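Local coordinates for peptidoglycan synthetase penicillin-binding protein 3 (PDB 4YE5), which probably cross-links peptidoglycan strands as a penicillin-binding transpeptidase of the bacterial cell wall, at residues Met246-Gln251 with Lys425-Ile430; Gly289-Met294 with Ser459-Ala464; Gly296-Gln299 with Lys304-Asp307; Ala493-Asn496 with Thr500-Ile503; Pro515-Thr520 with Glu544-Lys549. All coordinates share one frame; numbering follows the deposited sequence.

All five contacts lie in the transpeptidase part of the chain. Contacts 1, 4 and 5 reach its five-stranded antiparallel sheet: contacts 1 and 5 sit on the neighbouring strands 242-249 and 517-524, with centres about 13 Å apart and backbones joined, whereas contact 4, its centre about 30 Å from either of theirs, lies where edge strand 484-492 turns into 501-510. Contacts 2 and 3 share helix 290-299 in the helical region, their centres about 9 Å apart. Contacts 1 and 2 interleave along the sequence and each join segments over 160 residues apart; contacts 3 and 4 are local. Together they tie sheet and helices into one fold, probably the one that binds penicillin.

Contact 1: residues Met246-Gln251 with Lys425-Ile430; sequences MVQDVQ and KPQRII
Two glutamines, Gln-248 on a strand and Gln-427 in a loop, carry the polar centre of this contact. NE2 of Gln-427 donates to OE1 of Gln-248 over 2.7 Å, and the bond is nearly straight, 169° at the hydrogen. The acceptor lies close to the amide plane of Gln-427, while the donor is tilted 18° from the carbonyl plane of Gln-248. The two side chains cross at about a right angle. Glutamine suits these buried places because its amide offers several bonds: Gln-248 accepts through OE1 and donates through NE2 to OD1 of Asn-413, while NE2 of Gln-427 gives to two acceptors, OE1 of Gln-248 and the backbone O of Met-409. A second hydrogen bond comes from a charged group, the ammonium of Lys-425, whose extended side chain carries NZ to within 2.8 Å of the backbone O of Gln-251, in the carbonyl plane, at the more open end of the contact.

The remaining touch is van der Waals. Met-246, a selenomethionine stretched out from the strand with CG anti to the backbone N (chi1 178°), lays its CE methyl 3.5 Å from NE2 of Gln-427.

Helix 408-419 packs on Met-246, Gln-248 and Gln-427, while strand 242-249 pairs with 255-260 and 517-524 on its two sides; the loop then runs on into strand 430-434 of a separate mixed sheet.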
# COMPACT_ATOMS: atom_id res chain seq x y z
N MSE A 246 -7.12 9.20 -1.05
CA MSE A 246 -5.79 9.10 -0.44
C MSE A 246 -5.58 10.26 0.50
O MSE A 246 -6.01 11.38 0.20
CB MSE A 246 -4.72 9.14 -1.54
CG MSE A 246 -3.32 9.08 -1.01
SE MSE A 246 -2.16 9.00 -2.55
CE MSE A 246 -0.53 8.67 -1.64
N VAL A 247 -4.93 10.00 1.63
CA VAL A 247 -4.55 11.07 2.55
C VAL A 247 -3.04 11.03 2.75
O VAL A 247 -2.50 9.98 3.14
CB VAL A 247 -5.25 10.92 3.94
CG1 VAL A 247 -4.73 12.02 4.89
CG2 VAL A 247 -6.77 10.99 3.81
N GLN A 248 -2.36 12.14 2.50
CA GLN A 248 -0.91 12.20 2.65
C GLN A 248 -0.49 13.30 3.64
O GLN A 248 -1.04 14.41 3.62
CB GLN A 248 -0.26 12.46 1.27
CG GLN A 248 1.26 12.62 1.31
CD GLN A 248 1.87 12.56 -0.07
OE1 GLN A 248 1.44 11.77 -0.91
NE2 GLN A 248 2.86 13.40 -0.32
N ASP A 249 0.46 12.99 4.51
CA ASP A 249 1.05 13.99 5.42
C ASP A 249 2.00 14.91 4.65
O ASP A 249 3.00 14.44 4.09
CB ASP A 249 1.86 13.32 6.53
CG ASP A 249 2.51 14.35 7.46
OD1 ASP A 249 1.78 14.95 8.27
OD2 ASP A 249 3.73 14.55 7.36
N VAL A 250 1.71 16.20 4.65
CA VAL A 250 2.45 17.16 3.83
C VAL A 250 3.95 17.16 4.09
O VAL A 250 4.74 17.09 3.16
CB VAL A 250 1.90 18.60 4.01
CG1 VAL A 250 2.85 19.64 3.41
CG2 VAL A 250 0.53 18.71 3.35
N GLN A 251 4.35 17.26 5.35
CA GLN A 251 5.77 17.48 5.60
C GLN A 251 6.65 16.24 5.41
O GLN A 251 7.80 16.36 5.03
CB GLN A 251 6.00 18.14 6.96
CG GLN A 251 5.84 19.67 6.85
CD GLN A 251 5.87 20.39 8.18
OE1 GLN A 251 6.28 19.83 9.19
NE2 GLN A 251 5.43 21.65 8.18
N LYS A 425 8.99 15.23 -1.86
CA LYS A 425 9.60 14.09 -1.19
C LYS A 425 9.16 12.76 -1.79
O LYS A 425 8.08 12.66 -2.35
CB LYS A 425 9.24 14.10 0.30
CG LYS A 425 10.03 15.12 1.11
CD LYS A 425 9.91 14.81 2.58
CE LYS A 425 10.81 15.68 3.40
NZ LYS A 425 10.45 15.57 4.83
N PRO A 426 10.01 11.73 -1.68
CA PRO A 426 9.49 10.41 -2.04
C PRO A 426 8.39 10.05 -1.04
O PRO A 426 8.54 10.29 0.15
CB PRO A 426 10.71 9.50 -1.87
CG PRO A 426 11.60 10.23 -0.89
CD PRO A 426 11.40 11.68 -1.18
N GLN A 427 7.28 9.50 -1.51
CA GLN A 427 6.24 9.07 -0.57
C GLN A 427 6.68 7.84 0.19
O GLN A 427 7.56 7.11 -0.27
CB GLN A 427 4.93 8.80 -1.31
CG GLN A 427 4.27 10.07 -1.78
CD GLN A 427 3.47 9.83 -3.04
OE1 GLN A 427 3.98 9.25 -4.02
NE2 GLN A 427 2.22 10.28 -3.05
N ARG A 428 6.07 7.62 1.35
CA ARG A 428 6.41 6.46 2.18
C ARG A 428 5.16 5.74 2.65
O ARG A 428 4.20 6.38 3.05
CB ARG A 428 7.23 6.88 3.41
CG ARG A 428 7.83 5.70 4.16
CD ARG A 428 8.86 6.15 5.22
NE ARG A 428 8.22 6.95 6.28
CZ ARG A 428 8.60 6.96 7.55
NH1 ARG A 428 9.61 6.21 7.97
NH2 ARG A 428 7.94 7.72 8.42
N ILE A 429 5.17 4.42 2.60
CA ILE A 429 4.09 3.65 3.19
C ILE A 429 4.62 2.64 4.22
O ILE A 429 3.87 2.20 5.11
CB ILE A 429 3.23 2.95 2.11
CG1 ILE A 429 1.90 2.48 2.72
CG2 ILE A 429 4.00 1.82 1.46
CD1 ILE A 429 0.88 2.05 1.68
N ILE A 430 5.89 2.26 4.10
CA ILE A 430 6.54 1.43 5.12
C ILE A 430 7.31 2.31 6.09
O ILE A 430 8.32 2.91 5.73
CB ILE A 430 7.52 0.39 4.49
CG1 ILE A 430 6.81 -0.49 3.47
CG2 ILE A 430 8.15 -0.47 5.59
CD1 ILE A 430 5.58 -1.23 3.99

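Contact 2: residues Gly289-Met294 with Ser459-Ala464; sequences GKVLAM and SQMLNA
The CE methyl of Met-461 meets a flat group, the peptide whose oxygen, Val-291 O, lies 3.7 Å from it; no ring or side-chain amide takes part. The same methyl rests 4.0 Å from CG1 of Val-291, the two side chains lying alongside in opposing senses. Met-461 gets there by folding back: its CG lies anti to the carbonyl carbon, and bends at chi2 (-56°) and chi3 (-59°) turn the selenium and methyl against the facing helix. Here helix 290-299, with Ser-287 of a probable SxxK motif of the penicillin-binding proteins near its N-terminal end, packs on helix 455-470. Lys-290, the lysine of that pattern, bonds through NZ to Ser-287 and Asn-344, its amine directed away from helix 455-470. One turn on, Met-294 lies obliquely across Met-461, its CG 3.7 Å from SE of Met-461 and the two selenium atoms 3.9 Å apart. Both residues are modelled as selenomethionine; the unbranched, flexible methionine side chain adapts readily to the space between helices, and the short Val-291 leaves its own backbone within reach of the Met-461 methyl. Ile-418 of helix 408-419 touches Val-291 and Met-461, and Leu-339 of helix 335-340 touches Met-294.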
# COMPACT_ATOMS: atom_id res chain seq x y z
N GLY A 289 -4.28 19.29 -13.36
CA GLY A 289 -3.01 19.39 -14.07
C GLY A 289 -2.53 20.80 -14.41
O GLY A 289 -1.33 21.00 -14.68
N LYS A 290 -3.44 21.78 -14.40
CA LYS A 290 -3.05 23.17 -14.67
C LYS A 290 -2.11 23.67 -13.58
O LYS A 290 -1.32 24.59 -13.81
CB LYS A 290 -4.27 24.11 -14.68
CG LYS A 290 -5.25 23.94 -15.86
CD LYS A 290 -6.31 25.06 -15.73
CE LYS A 290 -7.31 25.06 -16.90
NZ LYS A 290 -8.12 23.83 -16.96
N VAL A 291 -2.23 23.10 -12.38
CA VAL A 291 -1.33 23.50 -11.28
C VAL A 291 0.13 23.29 -11.68
O VAL A 291 0.98 24.14 -11.42
CB VAL A 291 -1.64 22.76 -9.97
CG1 VAL A 291 -0.57 23.07 -8.90
CG2 VAL A 291 -3.02 23.22 -9.47
N LEU A 292 0.39 22.16 -12.34
CA LEU A 292 1.76 21.82 -12.73
C LEU A 292 2.29 22.75 -13.82
O LEU A 292 3.43 23.23 -13.74
CB LEU A 292 1.87 20.38 -13.23
CG LEU A 292 1.16 19.26 -12.44
CD1 LEU A 292 1.77 17.92 -12.82
CD2 LEU A 292 1.22 19.48 -10.96
N ALA A 293 1.49 22.98 -14.85
CA ALA A 293 1.96 23.81 -15.98
C ALA A 293 2.16 25.27 -15.58
O ALA A 293 3.13 25.92 -16.00
CB ALA A 293 1.00 23.72 -17.18
N MSE A 294 1.24 25.78 -14.77
CA MSE A 294 1.28 27.17 -14.32
C MSE A 294 2.44 27.42 -13.38
O MSE A 294 3.08 28.48 -13.42
CB MSE A 294 -0.02 27.57 -13.61
CG MSE A 294 -0.08 29.06 -13.24
SE MSE A 294 -1.78 29.62 -12.45
CE MSE A 294 -2.92 29.33 -13.99
N SER A 459 4.21 29.39 -2.88
CA SER A 459 3.30 30.23 -2.10
C SER A 459 2.24 30.87 -2.96
O SER A 459 1.09 30.98 -2.55
CB SER A 459 4.08 31.35 -1.39
OG SER A 459 4.79 30.81 -0.30
N GLN A 460 2.64 31.36 -4.13
CA GLN A 460 1.69 32.03 -5.03
C GLN A 460 0.68 31.05 -5.59
O GLN A 460 -0.50 31.39 -5.76
CB GLN A 460 2.45 32.75 -6.15
CG GLN A 460 3.27 33.91 -5.63
CD GLN A 460 4.23 34.51 -6.66
OE1 GLN A 460 4.35 34.02 -7.78
NE2 GLN A 460 4.91 35.57 -6.27
N MSE A 461 1.12 29.83 -5.88
CA MSE A 461 0.22 28.79 -6.38
C MSE A 461 -0.75 28.31 -5.29
O MSE A 461 -1.90 28.01 -5.55
CB MSE A 461 1.03 27.60 -6.93
CG MSE A 461 1.78 27.88 -8.23
SE MSE A 461 0.57 28.50 -9.61
CE MSE A 461 -0.62 26.99 -9.70
N LEU A 462 -0.27 28.23 -4.06
CA LEU A 462 -1.13 27.86 -2.93
C LEU A 462 -2.23 28.91 -2.77
O LEU A 462 -3.41 28.59 -2.54
CB LEU A 462 -0.28 27.79 -1.66
CG LEU A 462 -0.89 27.21 -0.39
CD1 LEU A 462 -1.28 25.76 -0.60
CD2 LEU A 462 0.11 27.31 0.76
N ASN A 463 -1.83 30.18 -2.87
CA ASN A 463 -2.75 31.31 -2.84
C ASN A 463 -3.80 31.21 -3.97
O ASN A 463 -5.00 31.39 -3.74
CB ASN A 463 -1.93 32.60 -2.94
CG ASN A 463 -2.76 33.86 -2.72
OD1 ASN A 463 -3.82 34.04 -3.32
ND2 ASN A 463 -2.26 34.75 -1.87
N ALA A 464 -3.36 30.89 -5.19
CA ALA A 464 -4.30 30.74 -6.31
C ALA A 464 -5.20 29.51 -6.12
O ALA A 464 -6.38 29.54 -6.50
CB ALA A 464 -3.54 30.65 -7.64

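Contact 3: residues Gly296-Gln299 with Lys304-Asp307; sequences GMLQ and KIDD
A helix end and the type I beta turn that soon follows it meet here, with Leu-298 of helix 290-299 lying against Lys-304 and Ile-305 of the turn. The leucine spreads its two methyls over different parts of the turn. CD2 lies on the backbone, 3.7 Å from C of Lys-304 and 3.5 Å from N of Ile-305, so it covers the peptide that opens the turn. CD1 goes to the side chain instead, 4.1 Å from CD1 of Ile-305. A chi1 of -62° sends CG of Leu-298 back toward the N-terminal end of the helix, and the two methyls fork onto the turn, where Ile-305 crosses them at a slant. Leucine fits because one branched tip can serve both partners.

The helix is the one that begins near the probable SxxK serine of the transpeptidase fold, and this is its far end. Between helix and turn the chain reverses within a few residues, and the turn braces itself: N of Asp-307 bonds to O of Lys-304 at 3.0 Å, while N of Lys-304 bonds back to OD2 of Asp-307 at 2.8 Å, meeting that oxygen from above the carboxylate plane. Aspartate suits the fourth position by returning its carboxylate to the first residue, and the same OD2 also bonds to ND1 of His-303. From helix 455-470, Met-461 touches Leu-298 and Gln-460 touches Ile-305; from helix 335-340, Leu-335 and Ala-336 do the same respectively.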
# COMPACT_ATOMS: atom_id res chain seq x y z
N GLY A 296 5.17 26.01 -13.62
CA GLY A 296 6.27 26.13 -14.58
C GLY A 296 6.36 27.55 -15.17
O GLY A 296 7.45 28.12 -15.26
N MSE A 297 5.22 28.11 -15.54
CA MSE A 297 5.17 29.46 -16.11
C MSE A 297 5.72 30.50 -15.15
O MSE A 297 6.45 31.41 -15.56
CB MSE A 297 3.75 29.85 -16.49
CG MSE A 297 3.17 29.00 -17.59
SE MSE A 297 1.33 29.48 -17.86
CE MSE A 297 0.84 27.99 -19.02
N LEU A 298 5.34 30.39 -13.89
CA LEU A 298 5.82 31.32 -12.87
C LEU A 298 7.31 31.13 -12.66
O LEU A 298 8.06 32.08 -12.66
CB LEU A 298 5.09 31.12 -11.56
CG LEU A 298 3.58 31.38 -11.62
CD1 LEU A 298 2.97 31.04 -10.27
CD2 LEU A 298 3.29 32.83 -11.99
N GLN A 299 7.73 29.88 -12.47
CA GLN A 299 9.13 29.56 -12.22
C GLN A 299 10.05 30.11 -13.31
O GLN A 299 11.13 30.63 -13.00
CB GLN A 299 9.33 28.06 -12.08
CG GLN A 299 10.76 27.65 -11.77
CD GLN A 299 11.21 28.11 -10.39
OE1 GLN A 299 10.40 28.21 -9.46
NE2 GLN A 299 12.50 28.44 -10.26
N LYS A 304 3.73 36.58 -14.35
CA LYS A 304 3.52 36.70 -12.91
C LYS A 304 2.09 36.29 -12.59
O LYS A 304 1.21 36.34 -13.46
CB LYS A 304 3.79 38.12 -12.42
CG LYS A 304 5.26 38.55 -12.49
CD LYS A 304 5.38 40.07 -12.38
CE LYS A 304 6.77 40.55 -12.78
NZ LYS A 304 7.85 39.73 -12.14
N ILE A 305 1.87 35.91 -11.34
CA ILE A 305 0.60 35.32 -10.91
C ILE A 305 -0.56 36.31 -11.07
O ILE A 305 -1.70 35.92 -11.26
CB ILE A 305 0.70 34.82 -9.44
CG1 ILE A 305 -0.53 33.99 -9.06
CG2 ILE A 305 0.91 35.99 -8.47
CD1 ILE A 305 -0.72 32.80 -9.95
N ASP A 306 -0.26 37.60 -11.01
CA ASP A 306 -1.32 38.59 -11.15
C ASP A 306 -1.37 39.26 -12.54
O ASP A 306 -2.01 40.29 -12.69
CB ASP A 306 -1.25 39.63 -10.03
CG ASP A 306 0.07 40.38 -10.01
OD1 ASP A 306 1.00 40.00 -10.75
OD2 ASP A 306 0.17 41.36 -9.24
N ASP A 307 -0.72 38.66 -13.54
CA ASP A 307 -0.78 39.18 -14.91
C ASP A 307 -2.21 39.16 -15.44
O ASP A 307 -2.94 38.21 -15.18
CB ASP A 307 0.11 38.37 -15.86
CG ASP A 307 1.58 38.79 -15.80
OD1 ASP A 307 1.87 39.87 -15.23
OD2 ASP A 307 2.44 38.06 -16.34

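Contact 4: residues Ala493-Asn496 with Thr500-Ile503; sequences AGAN and TSII
Ser-501 faces Ala-493, Gly-494 and Ala-495 across a beta hairpin, the turn-back between antiparallel strands 484-492 and 501-510 at one edge of the transpeptidase sheet. The first of these strands carries Lys-486 of a probable K(T/S)G motif, as in other penicillin-binding proteins, though the contact itself lies at the far, connecting end.

The side chain of Ser-501 can be followed outward. Its CB, directed toward the other arm, comes 3.5 Å from the backbone O of Ala-493 and 3.8 Å from CA of Gly-494. OG then lies anti to the carbonyl carbon of its own residue (chi1 -75°), a torsion that lays the hydroxyl across the incoming arm, 3.5 Å from CA of Gly-494. Its main polar partner is OD2 of Asp-525, and beside that bond it accepts the N-H of Ala-495. Serine is apt here: it is short enough to fit under a close backbone, and its one oxygen can take part in both bonds. Asp-525 grips this end of the strand twice, through OD2 to OG of Ser-501 and through OD1 to N of Ile-502.

The arms come close at Gly-494, with its CA 4.6 Å from that of Ser-501. Lys-524 of strand 517-524 holds O of Ala-493 through its NZ, and the connecting arm is largely exposed. The Ala-495 N to Ser-501 OG bond measures 3.1 Å and is bent, at 142°.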
# COMPACT_ATOMS: atom_id res chain seq x y z
N ALA A 493 -12.73 5.07 -19.65
CA ALA A 493 -13.33 3.95 -20.39
C ALA A 493 -14.83 3.87 -20.09
O ALA A 493 -15.24 3.80 -18.93
CB ALA A 493 -12.62 2.65 -20.00
N GLY A 494 -15.65 3.92 -21.14
CA GLY A 494 -17.09 3.88 -20.98
C GLY A 494 -17.60 2.59 -20.34
O GLY A 494 -17.15 1.51 -20.70
N ALA A 495 -18.53 2.71 -19.41
CA ALA A 495 -19.01 1.54 -18.67
C ALA A 495 -20.44 1.75 -18.20
O ALA A 495 -20.91 2.89 -18.13
CB ALA A 495 -18.12 1.27 -17.45
N ASN A 496 -21.10 0.64 -17.91
CA ASN A 496 -22.45 0.62 -17.34
C ASN A 496 -23.49 1.44 -18.10
O ASN A 496 -24.27 2.18 -17.49
CB ASN A 496 -22.42 1.06 -15.87
CG ASN A 496 -21.34 0.35 -15.07
OD1 ASN A 496 -20.49 0.99 -14.44
ND2 ASN A 496 -21.35 -0.98 -15.11
N THR A 500 -20.54 7.97 -22.55
CA THR A 500 -19.23 8.50 -22.25
C THR A 500 -19.10 8.47 -20.73
O THR A 500 -19.99 8.95 -20.04
CB THR A 500 -19.10 9.96 -22.75
OG1 THR A 500 -19.08 9.99 -24.19
CG2 THR A 500 -17.84 10.62 -22.21
N SER A 501 -18.04 7.87 -20.21
CA SER A 501 -17.82 7.89 -18.77
C SER A 501 -16.80 8.95 -18.43
O SER A 501 -15.91 9.25 -19.23
CB SER A 501 -17.35 6.53 -18.25
OG SER A 501 -18.43 5.59 -18.20
N ILE A 502 -16.92 9.51 -17.23
CA ILE A 502 -15.94 10.48 -16.76
C ILE A 502 -15.54 10.16 -15.32
O ILE A 502 -16.23 9.42 -14.63
CB ILE A 502 -16.52 11.92 -16.79
CG1 ILE A 502 -17.66 12.05 -15.78
CG2 ILE A 502 -17.04 12.29 -18.21
CD1 ILE A 502 -17.62 13.35 -14.99
N ILE A 503 -14.41 10.71 -14.89
CA ILE A 503 -14.10 10.76 -13.48
C ILE A 503 -14.25 12.20 -13.03
O ILE A 503 -14.08 13.12 -13.84
CB ILE A 503 -12.66 10.31 -13.18
CG1 ILE A 503 -11.70 11.01 -14.13
CG2 ILE A 503 -12.55 8.78 -13.34
CD1 ILE A 503 -10.37 11.26 -13.56

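Contact 5: residues Pro515-Thr520 with Glu544-Lys549; sequences PRFVIT and EFLMQK
Phe-517 and Ile-519 of strand 517-524 pack against Leu-546 and Met-547 of helix 535-549, a strand-to-helix layer of the penicillin-recognising transpeptidase fold. The short segments run nearly antiparallel, at 155°, with axes 10.8 Å apart, a gap bridged by side chains.

The tight part is centred on the Phe-517 ring. Over one face sits CD1 of Leu-546, 4.2 Å from the centroid and 25° off the normal, a CH-pi contact displaced toward the rim; the opposite face is covered by CG of the preceding Arg-516. That residue and Phe-517 form a classic beta bulge opposite Ile-510, which places both on the side that faces helix 535-549. The same CD1 of Leu-546 meets CD1 of Ile-519 tip to tip at 3.8 Å, so one methyl wedges between two strand residues. Large flat and branched side chains suit a buried layer that has to span sheet to helix, and Val-247 of the next strand adds to it. The other side of the sheet is covered by helix 408-419, on which Val-518 rests.

On the outer side of the helix the character changes: Glu-544 and Gln-548 are exposed and take no part, while Phe-545 stacks on Tyr-226 of helix 221-238. Met-547 belongs instead to the buried packing. This selenomethionine, whose CB points away, reaches back through bends at chi2 (-66°) and chi3 and places its CE in the ring plane at the edge, 3.6 Å from CD2 of Phe-517.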
# COMPACT_ATOMS: atom_id res chain seq x y z
N PRO A 515 -0.24 24.08 5.98
CA PRO A 515 -0.69 22.82 5.37
C PRO A 515 -0.28 21.60 6.17
O PRO A 515 0.86 21.47 6.58
CB PRO A 515 0.02 22.83 4.01
CG PRO A 515 0.08 24.30 3.67
CD PRO A 515 0.48 24.93 5.01
N ARG A 516 -1.23 20.70 6.38
CA ARG A 516 -0.96 19.50 7.17
C ARG A 516 -1.19 18.24 6.34
O ARG A 516 -0.40 17.30 6.39
CB ARG A 516 -1.89 19.51 8.38
CG ARG A 516 -1.82 18.27 9.23
CD ARG A 516 -0.67 18.32 10.19
NE ARG A 516 -0.77 17.25 11.18
CZ ARG A 516 -1.14 17.43 12.44
NH1 ARG A 516 -1.42 18.65 12.90
NH2 ARG A 516 -1.20 16.39 13.26
N PHE A 517 -2.29 18.22 5.58
CA PHE A 517 -2.61 17.07 4.75
C PHE A 517 -2.91 17.44 3.32
O PHE A 517 -3.38 18.54 3.04
CB PHE A 517 -3.85 16.34 5.28
CG PHE A 517 -3.72 15.88 6.71
CD1 PHE A 517 -2.87 14.82 7.04
CD2 PHE A 517 -4.43 16.50 7.71
CE1 PHE A 517 -2.74 14.40 8.39
CE2 PHE A 517 -4.30 16.10 9.06
CZ PHE A 517 -3.46 15.05 9.39
N VAL A 518 -2.69 16.48 2.43
CA VAL A 518 -3.30 16.52 1.12
C VAL A 518 -4.25 15.33 1.01
O VAL A 518 -3.92 14.20 1.42
CB VAL A 518 -2.26 16.44 -0.01
CG1 VAL A 518 -2.96 16.47 -1.39
CG2 VAL A 518 -1.28 17.60 0.13
N ILE A 519 -5.42 15.61 0.48
CA ILE A 519 -6.49 14.63 0.39
C ILE A 519 -6.95 14.67 -1.03
O ILE A 519 -7.37 15.71 -1.53
CB ILE A 519 -7.70 15.06 1.24
CG1 ILE A 519 -7.30 15.26 2.72
CG2 ILE A 519 -8.82 14.01 1.14
CD1 ILE A 519 -8.33 16.13 3.46
N THR A 520 -6.89 13.53 -1.70
CA THR A 520 -7.33 13.48 -3.07
C THR A 520 -8.43 12.44 -3.22
O THR A 520 -8.32 11.35 -2.67
CB THR A 520 -6.17 13.13 -4.01
OG1 THR A 520 -5.12 14.11 -3.86
CG2 THR A 520 -6.63 13.12 -5.47
N GLU A 544 -12.88 17.24 7.27
CA GLU A 544 -13.53 17.47 8.56
C GLU A 544 -13.10 16.47 9.62
O GLU A 544 -12.78 16.83 10.75
CB GLU A 544 -15.06 17.41 8.42
CG GLU A 544 -15.77 17.58 9.76
CD GLU A 544 -17.26 17.27 9.71
OE1 GLU A 544 -17.69 16.30 9.04
OE2 GLU A 544 -18.01 18.02 10.36
N PHE A 545 -13.09 15.19 9.27
CA PHE A 545 -12.68 14.15 10.23
C PHE A 545 -11.23 14.36 10.69
O PHE A 545 -10.94 14.22 11.86
CB PHE A 545 -12.83 12.76 9.60
CG PHE A 545 -12.25 11.64 10.43
CD1 PHE A 545 -12.94 11.14 11.53
CD2 PHE A 545 -11.03 11.07 10.09
CE1 PHE A 545 -12.41 10.10 12.29
CE2 PHE A 545 -10.50 10.04 10.84
CZ PHE A 545 -11.18 9.55 11.94
N LEU A 546 -10.33 14.69 9.75
CA LEU A 546 -8.90 14.85 10.07
C LEU A 546 -8.60 16.03 10.98
O LEU A 546 -7.74 15.94 11.86
CB LEU A 546 -8.07 15.00 8.80
CG LEU A 546 -7.94 13.77 7.90
CD1 LEU A 546 -7.34 14.18 6.55
CD2 LEU A 546 -7.08 12.68 8.58
N MSE A 547 -9.28 17.16 10.77
CA MSE A 547 -9.08 18.32 11.63
C MSE A 547 -9.55 18.00 13.05
O MSE A 547 -8.94 18.45 14.01
CB MSE A 547 -9.83 19.57 11.11
CG MSE A 547 -9.51 19.98 9.69
SE MSE A 547 -7.67 20.58 9.45
CE MSE A 547 -6.90 18.97 8.73
N GLN A 548 -10.63 17.25 13.19
CA GLN A 548 -11.15 16.87 14.52
C GLN A 548 -10.25 15.83 15.17
O GLN A 548 -9.90 15.95 16.34
CB GLN A 548 -12.59 16.34 14.41
CG GLN A 548 -13.10 15.53 15.65
CD GLN A 548 -13.78 16.39 16.70
OE1 GLN A 548 -14.14 17.54 16.44
NE2 GLN A 548 -13.96 15.84 17.90
N LYS A 549 -9.87 14.79 14.42
CA LYS A 549 -9.03 13.73 14.97
C LYS A 549 -7.70 14.27 15.48
O LYS A 549 -7.28 13.94 16.58
CB LYS A 549 -8.75 12.62 13.96
CG LYS A 549 -7.87 11.47 14.53
CD LYS A 549 -7.66 10.37 13.45
CE LYS A 549 -6.56 9.39 13.85
NZ LYS A 549 -6.93 8.76 15.14